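Local atomic coordinates of putative aminooxidase (Propionibacterium acnes, PDB entry 2BA9), a protein that binds FAD and isomerises polyunsaturated fatty acids, producing conjugated linoleic acid, within a fold related to the flavin-containing amine oxidases. Residues Leu36-Val42 and Arg222-Ile226; Leu160-Pro164 and Met190-Ala194; Arg231-Val236 and Ser247-Val251; Asp284-Glu290 and His357-Ile363. One frame throughout, in Å; residues are numbered along the deposited sequence.

How the contacts relate
Contacts 1 and 3 lie on the same side of the chain's centre, centres 20 Å and nearest atoms about 7 Å apart, and both adjoin the parallel sheet of the dinucleotide-binding fold: contact 1 at the end of strand 33-36, where the adenosine half of FAD is held, contact 3 at the entry to strand 249-252. Contact 4 belongs to the large mixed sheet, at one of its edge strands, 359-373, with the D284 side chain about 10 Å from FAD. Contact 2 packs a helix end and turn against another helix, its centre 35 Å from that of contact 1 and 27 Å from contact 4's. No two contacts touch; contacts 3 and 4 lie farthest apart, centres 49 Å.

Contact 1 of 4, residues Leu36-Val42 and Arg222-Ile226; sequences LERTDHV and RNVDI. With FAD (flavin-adenine dinucleotide), chain D.
This is a loop-to-loop contact at the adenosine end of a Rossmann-type FAD site, where the chain leaving strand 33-36 meets the loop leading into strand 226-230. Backbone bonds join the two: V224 N donates to E37 O, and N223 N to T39 O at 2.8 Å, nearly straight at 175°. The extended chain of R222 carries NH1 to D40 O (3.1 Å), which lies at the guanidinium edge, while V42 CG1 sits over one face of that group. A water bridges R38 O and N223 OD1. Where strand 33-36 ends, L36 CD2 packs on V224 CG1 and L36 CD1 on I226 CD1, each pair 4.1 Å apart.

On the cofactor side, E37 grips both ribose hydroxyls, as the acidic residue after the second strand does in many Rossmann-type dinucleotide sites. Its CG stands anti to the backbone N (chi1 170°) and the chain then bends, bringing the carboxylate up to the sugar; A14 N, in the glycine-rich turn, also bonds OE1. T39 N and T39 OG1 reach E37 OE2 from opposite faces of the carboxylate plane, steadying its rotation. FAD O3B donates to E37 OE1 at 2.6 Å, and FAD O2B to E37 OE2 at 2.5 Å.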
# COMPACT_ATOMS: atom_id res chain seq x y z
N LEU A 36 5.51 2.72 -19.04
CA LEU A 36 5.15 1.42 -19.62
C LEU A 36 4.34 0.56 -18.64
O LEU A 36 4.85 0.15 -17.58
CB LEU A 36 6.41 0.67 -20.06
CG LEU A 36 7.30 1.38 -21.07
CD1 LEU A 36 8.61 0.62 -21.22
CD2 LEU A 36 6.60 1.53 -22.41
N GLU A 37 3.08 0.30 -19.01
CA GLU A 37 2.12 -0.43 -18.19
C GLU A 37 1.73 -1.75 -18.84
O GLU A 37 1.36 -1.78 -20.01
CB GLU A 37 0.86 0.41 -17.98
CG GLU A 37 -0.31 -0.31 -17.35
CD GLU A 37 -0.03 -0.90 -15.97
OE1 GLU A 37 0.60 -0.24 -15.12
OE2 GLU A 37 -0.49 -2.02 -15.73
N ARG A 38 1.76 -2.81 -18.04
CA ARG A 38 1.51 -4.18 -18.49
C ARG A 38 0.03 -4.40 -18.84
O ARG A 38 -0.29 -5.01 -19.86
CB ARG A 38 1.95 -5.17 -17.39
CG ARG A 38 1.88 -6.65 -17.78
CD ARG A 38 2.51 -7.59 -16.72
NE ARG A 38 1.97 -8.96 -16.87
CZ ARG A 38 1.85 -9.88 -15.90
NH1 ARG A 38 2.28 -9.62 -14.66
NH2 ARG A 38 1.31 -11.07 -16.18
N THR A 39 -0.87 -3.88 -18.01
CA THR A 39 -2.31 -4.09 -18.20
C THR A 39 -2.90 -3.04 -19.14
O THR A 39 -2.16 -2.20 -19.70
CB THR A 39 -3.08 -4.02 -16.87
OG1 THR A 39 -3.18 -2.65 -16.45
CG2 THR A 39 -2.39 -4.87 -15.77
N ASP A 40 -4.22 -3.08 -19.31
CA ASP A 40 -4.93 -2.12 -20.15
C ASP A 40 -5.47 -0.93 -19.35
O ASP A 40 -6.33 -0.20 -19.82
CB ASP A 40 -6.08 -2.81 -20.86
CG ASP A 40 -7.18 -3.26 -19.91
OD1 ASP A 40 -6.99 -3.20 -18.66
OD2 ASP A 40 -8.24 -3.63 -20.42
N HIS A 41 -4.94 -0.74 -18.14
CA HIS A 41 -5.48 0.26 -17.24
C HIS A 41 -4.41 0.84 -16.32
O HIS A 41 -3.31 0.30 -16.17
CB HIS A 41 -6.68 -0.29 -16.44
CG HIS A 41 -6.36 -1.46 -15.56
ND1 HIS A 41 -6.47 -2.77 -15.99
CD2 HIS A 41 -5.93 -1.53 -14.28
CE1 HIS A 41 -6.11 -3.58 -15.02
NE2 HIS A 41 -5.79 -2.86 -13.96
N VAL A 42 -4.77 1.97 -15.73
CA VAL A 42 -3.85 2.76 -14.91
C VAL A 42 -4.46 2.93 -13.51
O VAL A 42 -5.68 2.98 -13.34
CB VAL A 42 -3.54 4.14 -15.57
CG1 VAL A 42 -3.02 3.97 -17.00
CG2 VAL A 42 -4.77 5.06 -15.53
N ARG A 222 -0.05 1.37 -22.65
CA ARG A 222 -0.69 0.22 -21.99
C ARG A 222 -0.40 -1.05 -22.75
O ARG A 222 0.20 -1.01 -23.82
CB ARG A 222 -2.19 0.46 -21.90
CG ARG A 222 -2.50 1.82 -21.32
CD ARG A 222 -3.92 1.94 -20.85
NE ARG A 222 -4.26 3.33 -20.63
CZ ARG A 222 -5.43 3.76 -20.17
NH1 ARG A 222 -6.41 2.90 -19.91
NH2 ARG A 222 -5.64 5.06 -20.01
N ASN A 223 -0.84 -2.18 -22.20
CA ASN A 223 -0.70 -3.48 -22.86
C ASN A 223 0.72 -3.79 -23.34
O ASN A 223 0.91 -4.49 -24.34
CB ASN A 223 -1.70 -3.58 -24.02
CG ASN A 223 -3.11 -3.35 -23.55
OD1 ASN A 223 -3.68 -4.21 -22.88
ND2 ASN A 223 -3.66 -2.18 -23.85
N VAL A 224 1.70 -3.27 -22.61
CA VAL A 224 3.10 -3.46 -22.95
C VAL A 224 3.68 -4.65 -22.19
O VAL A 224 3.88 -4.59 -20.97
CB VAL A 224 3.92 -2.18 -22.70
CG1 VAL A 224 5.41 -2.39 -23.00
CG2 VAL A 224 3.35 -1.02 -23.54
N ASP A 225 3.95 -5.72 -22.94
CA ASP A 225 4.47 -6.98 -22.43
C ASP A 225 5.98 -6.95 -22.59
O ASP A 225 6.50 -7.36 -23.62
CB ASP A 225 3.86 -8.14 -23.23
CG ASP A 225 4.18 -9.53 -22.66
OD1 ASP A 225 4.97 -9.64 -21.69
OD2 ASP A 225 3.63 -10.52 -23.19
N ILE A 226 6.67 -6.43 -21.58
CA ILE A 226 8.13 -6.37 -21.53
C ILE A 226 8.71 -7.76 -21.27
O ILE A 226 8.47 -8.35 -20.22
CB ILE A 226 8.63 -5.44 -20.39
CG1 ILE A 226 8.18 -4.00 -20.61
CG2 ILE A 226 10.15 -5.53 -20.27
CD1 ILE A 226 8.43 -3.08 -19.43
PA FAD D . 0.72 -0.60 -7.76
O1A FAD D . -0.46 0.18 -7.27
O2A FAD D . 0.71 -2.10 -7.50
O5B FAD D . 0.83 -0.42 -9.35
C5B FAD D . 1.91 -1.04 -10.01
C4B FAD D . 1.72 -0.97 -11.51
O4B FAD D . 2.84 -1.56 -12.14
C3B FAD D . 0.46 -1.71 -11.96
O3B FAD D . -0.34 -0.85 -12.75
C2B FAD D . 1.00 -2.90 -12.71
O2B FAD D . 0.09 -3.38 -13.71
C1B FAD D . 2.36 -2.37 -13.18
N9A FAD D . 3.27 -3.50 -13.48
C8A FAD D . 3.60 -4.55 -12.65
N7A FAD D . 4.45 -5.39 -13.32
C5A FAD D . 4.66 -4.87 -14.57
C6A FAD D . 5.41 -5.31 -15.68
N6A FAD D . 6.41 -6.23 -15.49
N1A FAD D . 5.43 -4.52 -16.82
C2A FAD D . 4.68 -3.35 -16.91
N3A FAD D . 3.94 -2.94 -15.81
C4A FAD D . 3.91 -3.69 -14.67
N1 FAD D . -3.31 2.86 0.01
C2 FAD D . -3.58 3.97 0.79
O2 FAD D . -2.87 4.97 0.70
N3 FAD D . -4.63 3.93 1.69
C4 FAD D . -5.42 2.81 1.78
O4 FAD D . -6.37 2.82 2.59
C4X FAD D . -5.16 1.70 0.98
N5 FAD D . -5.92 0.55 1.07
C5X FAD D . -5.77 -0.49 0.17
C6 FAD D . -6.65 -1.58 0.19
C7 FAD D . -6.51 -2.60 -0.75
C7M FAD D . -7.48 -3.75 -0.71
C8 FAD D . -5.49 -2.54 -1.69
C8M FAD D . -5.30 -3.62 -2.72
C9 FAD D . -4.62 -1.46 -1.70
C9A FAD D . -4.74 -0.43 -0.77
N10 FAD D . -3.86 0.67 -0.74
C10 FAD D . -4.10 1.75 0.08
C1' FAD D . -2.48 0.56 -1.31
C2' FAD D . -2.35 1.33 -2.62
O2' FAD D . -3.41 1.06 -3.52
C3' FAD D . -1.00 0.96 -3.23
O3' FAD D . 0.02 1.12 -2.24
C4' FAD D . -0.71 1.81 -4.46
O4' FAD D . -1.56 1.46 -5.54
C5' FAD D . 0.76 1.64 -4.82
O5' FAD D . 1.00 2.15 -6.10
P FAD D . 2.27 1.62 -6.96
O1P FAD D . 2.28 2.26 -8.33
O2P FAD D . 3.50 1.92 -6.17
O3P FAD D . 2.06 0.04 -7.15
O HOH W 1 -2.78 -6.13 -21.15

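Contact 2 of 4, residues Leu160-Pro164 and Met190-Ala194; sequences LWINP and MMSFA
One face of the W161 indole is occupied by M190, and one face of the F193 ring by P164; the first pair is a Met-aromatic contact, and together they join the end of helix 158-161 and the turn after it to helix 187-195. M190 CG stands over the six-membered ring of W161, 3.6 Å from the centroid and only 4° off the normal, a CH-pi contact, whereas SD sits over the five-membered ring, 3.6 Å from that centroid. This placement follows from the M190 torsions: CG is anti to the backbone N (chi1 -176°), and bends at chi2 and chi3 lay the thioether over the indole and turn the methyl back toward P164. At the indole edge, W161 NE1 is hydrogen-bonded to L185 O, which would hold the ring's rotation, and the F145 ring meets it with the planes about 45° apart.

L160 points at the opposing helix and closes the packing beside M190. Its CD2 comes within 3.5 Å of M190 CG and 3.8 Å of M191 CE, approaching the M191 chain at about a right angle. No hydrogen bond links the two segments; the join rests on apolar, CH-pi and sulfur-aromatic contacts. At the other end, the proline ring presents two carbons: P164 CG touches M190 CE at 3.7 Å, and P164 CB lies over the F193 face, 3.8 Å from the ring centroid.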
# COMPACT_ATOMS: atom_id res chain seq x y z
N LEU A 160 -4.86 0.02 19.22
CA LEU A 160 -5.23 1.15 18.36
C LEU A 160 -4.61 1.02 16.96
O LEU A 160 -5.30 1.13 15.97
CB LEU A 160 -4.79 2.49 18.98
CG LEU A 160 -5.30 3.75 18.26
CD1 LEU A 160 -6.76 3.97 18.53
CD2 LEU A 160 -4.52 4.97 18.66
N TRP A 161 -3.31 0.76 16.92
CA TRP A 161 -2.55 0.73 15.66
C TRP A 161 -2.92 -0.42 14.72
O TRP A 161 -2.75 -0.32 13.51
CB TRP A 161 -1.04 0.66 15.97
CG TRP A 161 -0.32 1.94 15.74
CD1 TRP A 161 0.36 2.29 14.62
CD2 TRP A 161 -0.18 3.03 16.65
NE1 TRP A 161 0.91 3.54 14.76
CE2 TRP A 161 0.59 4.02 16.00
CE3 TRP A 161 -0.64 3.28 17.95
CZ2 TRP A 161 0.92 5.23 16.62
CZ3 TRP A 161 -0.32 4.48 18.55
CH2 TRP A 161 0.45 5.44 17.88
N ILE A 162 -3.43 -1.51 15.28
CA ILE A 162 -3.62 -2.73 14.53
C ILE A 162 -4.75 -2.65 13.51
O ILE A 162 -4.66 -3.24 12.44
CB ILE A 162 -3.83 -3.94 15.45
CG1 ILE A 162 -3.59 -5.25 14.68
CG2 ILE A 162 -5.21 -3.89 16.11
CD1 ILE A 162 -3.61 -6.47 15.57
N ASN A 163 -5.81 -1.92 13.83
CA ASN A 163 -7.02 -1.92 13.01
C ASN A 163 -6.82 -1.31 11.60
O ASN A 163 -7.26 -1.89 10.61
CB ASN A 163 -8.16 -1.25 13.77
CG ASN A 163 -8.45 -1.93 15.10
OD1 ASN A 163 -8.61 -3.15 15.15
ND2 ASN A 163 -8.50 -1.14 16.18
N PRO A 164 -6.14 -0.15 11.50
CA PRO A 164 -5.77 0.36 10.17
C PRO A 164 -4.49 -0.26 9.59
O PRO A 164 -3.99 0.22 8.57
CB PRO A 164 -5.53 1.85 10.42
CG PRO A 164 -5.82 2.10 11.83
CD PRO A 164 -5.72 0.80 12.53
N MET A 190 -2.29 8.09 12.67
CA MET A 190 -3.02 7.26 13.63
C MET A 190 -4.18 8.04 14.24
O MET A 190 -5.31 7.57 14.26
CB MET A 190 -2.08 6.75 14.73
CG MET A 190 -2.73 5.79 15.74
SD MET A 190 -3.13 4.18 15.06
CE MET A 190 -4.82 4.45 14.50
N MET A 191 -3.90 9.25 14.70
CA MET A 191 -4.94 10.10 15.28
C MET A 191 -6.08 10.41 14.30
O MET A 191 -7.26 10.36 14.67
CB MET A 191 -4.33 11.39 15.82
CG MET A 191 -3.41 11.18 17.01
SD MET A 191 -4.15 10.26 18.37
CE MET A 191 -3.57 8.60 18.01
N SER A 192 -5.73 10.70 13.04
CA SER A 192 -6.72 10.94 11.99
C SER A 192 -7.63 9.72 11.76
O SER A 192 -8.83 9.86 11.55
CB SER A 192 -6.03 11.34 10.68
OG SER A 192 -5.33 12.57 10.85
N PHE A 193 -7.04 8.53 11.80
CA PHE A 193 -7.84 7.29 11.79
C PHE A 193 -8.72 7.20 13.03
O PHE A 193 -9.89 6.84 12.92
CB PHE A 193 -6.96 6.05 11.67
CG PHE A 193 -6.81 5.58 10.26
CD1 PHE A 193 -5.74 6.00 9.48
CD2 PHE A 193 -7.75 4.73 9.70
CE1 PHE A 193 -5.61 5.59 8.18
CE2 PHE A 193 -7.62 4.31 8.41
CZ PHE A 193 -6.55 4.73 7.64
N ALA A 194 -8.16 7.53 14.19
CA ALA A 194 -8.88 7.47 15.47
C ALA A 194 -10.09 8.40 15.47
O ALA A 194 -11.17 8.04 15.93
CB ALA A 194 -7.95 7.83 16.62

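Contact 3 of 4, residues Arg231-Val236 and Ser247-Val251; sequences REDGKV and SDVLV
V236 and S247 form an antiparallel hydrogen-bonded pair, V236 N donating to S247 O at 2.8 Å and S247 N returning a short bond of 2.6 Å to V236 O, nearly straight at 177° and in the carbonyl plane. Before this pair the chain reverses in a type I' beta turn from E232 to K235, closed by K235 N on E232 O; D233 and G234 occupy its corners with positive phi.

V236 carries the apolar part of the contact. With CG1 anti to the backbone N (chi1 174°), both its methyls face L250, CG2 lying 3.8 Å from L250 CB, and the two side chains cross at about a right angle. Beside the turn, K235 and D248 run side by side: K235 CD is 3.7 Å from D248 OD1, but the ammonium lies beyond bonding distance, and D248 OD1 instead makes a salt bridge with R8 and accepts from a water at 2.6 Å.

R231 CD lies 4.3 Å from L250 CD2, its guanidinium in salt bridges to D264 and E269. Strand 249-252 enters the parallel sheet between strands 9-12 and 396-398, with V249 and V251 packed against helix 408-423, while V236 and L250 both touch I229 of strand 226-230.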
# COMPACT_ATOMS: atom_id res chain seq x y z
N ARG A 231 21.09 -3.69 -19.88
CA ARG A 231 21.63 -2.37 -19.57
C ARG A 231 23.13 -2.32 -19.80
O ARG A 231 23.92 -2.29 -18.86
CB ARG A 231 21.31 -2.00 -18.12
CG ARG A 231 19.85 -1.68 -17.89
CD ARG A 231 19.48 -1.86 -16.45
NE ARG A 231 19.62 -3.25 -16.01
CZ ARG A 231 19.66 -3.65 -14.74
NH1 ARG A 231 19.78 -4.94 -14.45
NH2 ARG A 231 19.59 -2.77 -13.75
N GLU A 232 23.52 -2.28 -21.07
CA GLU A 232 24.92 -2.23 -21.45
C GLU A 232 25.26 -0.89 -22.11
O GLU A 232 24.38 -0.13 -22.49
CB GLU A 232 25.27 -3.37 -22.40
CG GLU A 232 24.44 -4.64 -22.24
CD GLU A 232 23.30 -4.72 -23.25
OE1 GLU A 232 22.22 -4.12 -23.01
OE2 GLU A 232 23.50 -5.37 -24.30
N ASP A 233 26.56 -0.62 -22.22
CA ASP A 233 27.09 0.55 -22.94
C ASP A 233 26.55 1.89 -22.40
O ASP A 233 26.62 2.92 -23.08
CB ASP A 233 26.77 0.44 -24.44
CG ASP A 233 27.12 -0.93 -25.03
OD1 ASP A 233 28.29 -1.37 -24.89
OD2 ASP A 233 26.22 -1.57 -25.63
N GLY A 234 26.03 1.86 -21.18
CA GLY A 234 25.48 3.06 -20.53
C GLY A 234 24.06 3.40 -20.94
O GLY A 234 23.60 4.51 -20.71
N LYS A 235 23.35 2.42 -21.51
CA LYS A 235 21.97 2.61 -21.98
C LYS A 235 21.05 1.52 -21.46
O LYS A 235 21.51 0.49 -20.95
CB LYS A 235 21.92 2.59 -23.51
CG LYS A 235 22.85 3.56 -24.19
CD LYS A 235 22.54 5.01 -23.81
CE LYS A 235 23.53 5.95 -24.49
NZ LYS A 235 24.94 5.67 -24.07
N VAL A 236 19.75 1.76 -21.59
CA VAL A 236 18.74 0.80 -21.22
C VAL A 236 17.99 0.35 -22.46
O VAL A 236 17.28 1.15 -23.09
CB VAL A 236 17.71 1.41 -20.24
CG1 VAL A 236 16.59 0.43 -19.98
CG2 VAL A 236 18.38 1.81 -18.94
N SER A 247 16.50 3.42 -24.16
CA SER A 247 16.38 4.60 -23.32
C SER A 247 17.71 4.88 -22.62
O SER A 247 18.65 4.08 -22.67
CB SER A 247 15.26 4.41 -22.30
OG SER A 247 14.07 4.00 -22.94
N ASP A 248 17.77 6.04 -21.97
CA ASP A 248 18.97 6.48 -21.26
C ASP A 248 18.88 6.10 -19.79
O ASP A 248 19.88 5.73 -19.18
CB ASP A 248 19.13 7.99 -21.38
CG ASP A 248 19.40 8.43 -22.79
OD1 ASP A 248 20.35 7.91 -23.39
OD2 ASP A 248 18.67 9.29 -23.31
N VAL A 249 17.67 6.21 -19.24
CA VAL A 249 17.43 5.99 -17.81
C VAL A 249 16.21 5.08 -17.60
O VAL A 249 15.22 5.14 -18.35
CB VAL A 249 17.23 7.33 -17.09
CG1 VAL A 249 17.12 7.14 -15.59
CG2 VAL A 249 18.36 8.27 -17.42
N LEU A 250 16.31 4.22 -16.59
CA LEU A 250 15.23 3.32 -16.19
C LEU A 250 14.75 3.63 -14.77
O LEU A 250 15.56 3.74 -13.86
CB LEU A 250 15.73 1.87 -16.23
CG LEU A 250 14.69 0.78 -15.98
CD1 LEU A 250 13.58 0.84 -17.02
CD2 LEU A 250 15.37 -0.60 -15.97
N VAL A 251 13.44 3.76 -14.60
CA VAL A 251 12.83 4.00 -13.29
C VAL A 251 11.78 2.93 -13.00
O VAL A 251 10.77 2.82 -13.71
CB VAL A 251 12.24 5.43 -13.19
CG1 VAL A 251 11.59 5.66 -11.83
CG2 VAL A 251 13.33 6.45 -13.43
O HOH W 2 22.56 7.57 -22.05

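Contact 4 of 4, residues Asp284-Glu290 and His357-Ile363; sequences DACLVKE and HPVEKII
L287 O accepts from two successive amides, E360 N at 2.9 Å and, weakly, K361 N at 3.3 Å, the mark of a classic beta bulge in the antiparallel pairing of strands 277-288 and 359-373. K361 O takes the L287 amide in return. On either side of the bulge the ladder goes on, with I363 N bonded to A285 O and K289 N to P358 O (2.8 Å), the latter nearly along the C=O axis.

C286, V288, V359 and I362 share one face, where C286 SG lies 4.1 Å from both V359 CG2 and I362 CG1. Helix 341-355 packs over this face, touching V359 through L349 and I362 through R345. L287 and K361 lie on the other face, where Y51 of strand 50-51 meets L287.

K289 runs over P358 and E360. Its CB approaches E360 OE2 at 3.3 Å, yet NZ remains 4.5 Å from that oxygen, beyond a salt bridge. Beyond the last bridge, V288 with V359, the ring planes of H357 and Y313 are inclined at about 65°, and H357 ND1 donates to E290 O at 3.0 Å, the acceptor in the imidazole plane but the donor 38° out of the carbonyl plane.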
# COMPACT_ATOMS: atom_id res chain seq x y z
N ASP A 284 -12.92 -9.63 -1.78
CA ASP A 284 -14.07 -10.19 -2.45
C ASP A 284 -15.15 -9.13 -2.44
O ASP A 284 -15.48 -8.59 -1.38
CB ASP A 284 -14.57 -11.43 -1.73
CG ASP A 284 -13.68 -12.62 -1.93
OD1 ASP A 284 -14.07 -13.50 -2.71
OD2 ASP A 284 -12.62 -12.69 -1.28
N ALA A 285 -15.70 -8.84 -3.62
CA ALA A 285 -16.81 -7.90 -3.77
C ALA A 285 -18.10 -8.70 -3.71
O ALA A 285 -18.31 -9.57 -4.55
CB ALA A 285 -16.71 -7.10 -5.09
N CYS A 286 -18.94 -8.39 -2.72
CA CYS A 286 -20.10 -9.22 -2.36
C CYS A 286 -21.43 -8.49 -2.49
O CYS A 286 -21.54 -7.34 -2.14
CB CYS A 286 -19.96 -9.70 -0.91
SG CYS A 286 -18.48 -10.67 -0.56
N LEU A 287 -22.43 -9.18 -3.04
CA LEU A 287 -23.83 -8.85 -2.83
C LEU A 287 -24.22 -9.60 -1.57
O LEU A 287 -23.93 -10.78 -1.44
CB LEU A 287 -24.70 -9.28 -4.02
CG LEU A 287 -24.31 -8.64 -5.35
CD1 LEU A 287 -25.26 -9.06 -6.50
CD2 LEU A 287 -24.27 -7.14 -5.19
N VAL A 288 -24.85 -8.90 -0.64
CA VAL A 288 -25.21 -9.49 0.65
C VAL A 288 -26.74 -9.48 0.82
O VAL A 288 -27.44 -8.60 0.30
CB VAL A 288 -24.47 -8.76 1.85
CG1 VAL A 288 -22.94 -8.87 1.71
CG2 VAL A 288 -24.87 -7.30 1.98
N LYS A 289 -27.27 -10.48 1.51
CA LYS A 289 -28.59 -10.35 2.11
C LYS A 289 -28.35 -9.90 3.55
O LYS A 289 -27.31 -10.23 4.16
CB LYS A 289 -29.44 -11.63 2.02
CG LYS A 289 -28.68 -12.96 2.15
CD LYS A 289 -29.63 -14.16 2.06
CE LYS A 289 -28.85 -15.47 1.97
NZ LYS A 289 -28.30 -15.72 0.59
N GLU A 290 -29.27 -9.12 4.09
CA GLU A 290 -29.06 -8.40 5.35
C GLU A 290 -27.88 -7.43 5.17
O GLU A 290 -26.74 -7.72 5.55
CB GLU A 290 -28.85 -9.36 6.53
CG GLU A 290 -30.12 -9.80 7.28
CD GLU A 290 -31.33 -10.07 6.38
OE1 GLU A 290 -32.13 -9.12 6.16
OE2 GLU A 290 -31.52 -11.22 5.92
N HIS A 357 -24.54 -11.02 7.90
CA HIS A 357 -24.61 -10.35 6.60
C HIS A 357 -24.29 -11.38 5.52
O HIS A 357 -23.27 -11.29 4.84
CB HIS A 357 -23.62 -9.18 6.57
CG HIS A 357 -23.76 -8.23 7.73
ND1 HIS A 357 -24.90 -7.48 7.94
CD2 HIS A 357 -22.90 -7.91 8.73
CE1 HIS A 357 -24.73 -6.75 9.03
NE2 HIS A 357 -23.53 -6.99 9.52
N PRO A 358 -25.15 -12.42 5.40
CA PRO A 358 -24.80 -13.53 4.51
C PRO A 358 -24.67 -13.17 3.00
O PRO A 358 -25.44 -12.36 2.48
CB PRO A 358 -25.91 -14.55 4.76
CG PRO A 358 -26.99 -13.84 5.50
CD PRO A 358 -26.40 -12.65 6.14
N VAL A 359 -23.69 -13.80 2.34
CA VAL A 359 -23.36 -13.50 0.96
C VAL A 359 -24.34 -14.22 0.03
O VAL A 359 -24.57 -15.42 0.16
CB VAL A 359 -21.88 -13.90 0.63
CG1 VAL A 359 -21.52 -13.62 -0.85
CG2 VAL A 359 -20.91 -13.17 1.54
N GLU A 360 -24.95 -13.48 -0.89
CA GLU A 360 -25.69 -14.10 -1.98
C GLU A 360 -24.80 -14.37 -3.17
O GLU A 360 -25.01 -15.34 -3.89
CB GLU A 360 -26.83 -13.20 -2.44
CG GLU A 360 -27.81 -12.89 -1.33
CD GLU A 360 -28.88 -11.89 -1.73
OE1 GLU A 360 -28.57 -10.96 -2.52
OE2 GLU A 360 -30.02 -12.04 -1.24
N LYS A 361 -23.83 -13.48 -3.40
CA LYS A 361 -22.96 -13.57 -4.55
C LYS A 361 -21.64 -12.84 -4.33
O LYS A 361 -21.62 -11.79 -3.73
CB LYS A 361 -23.66 -12.95 -5.75
CG LYS A 361 -23.13 -13.42 -7.07
CD LYS A 361 -23.65 -14.80 -7.44
CE LYS A 361 -25.13 -14.78 -7.87
NZ LYS A 361 -25.56 -13.53 -8.52
N ILE A 362 -20.55 -13.43 -4.84
CA ILE A 362 -19.26 -12.74 -5.01
C ILE A 362 -19.08 -12.49 -6.50
O ILE A 362 -18.91 -13.44 -7.29
CB ILE A 362 -18.04 -13.57 -4.51
CG1 ILE A 362 -18.17 -13.94 -3.02
CG2 ILE A 362 -16.77 -12.78 -4.70
CD1 ILE A 362 -17.34 -15.16 -2.62
N ILE A 363 -19.14 -11.22 -6.90
CA ILE A 363 -19.08 -10.86 -8.32
C ILE A 363 -17.64 -10.61 -8.79
O ILE A 363 -17.37 -10.69 -9.98
CB ILE A 363 -20.00 -9.62 -8.67
CG1 ILE A 363 -19.45 -8.33 -8.05
CG2 ILE A 363 -21.46 -9.88 -8.21
CD1 ILE A 363 -19.96 -7.04 -8.73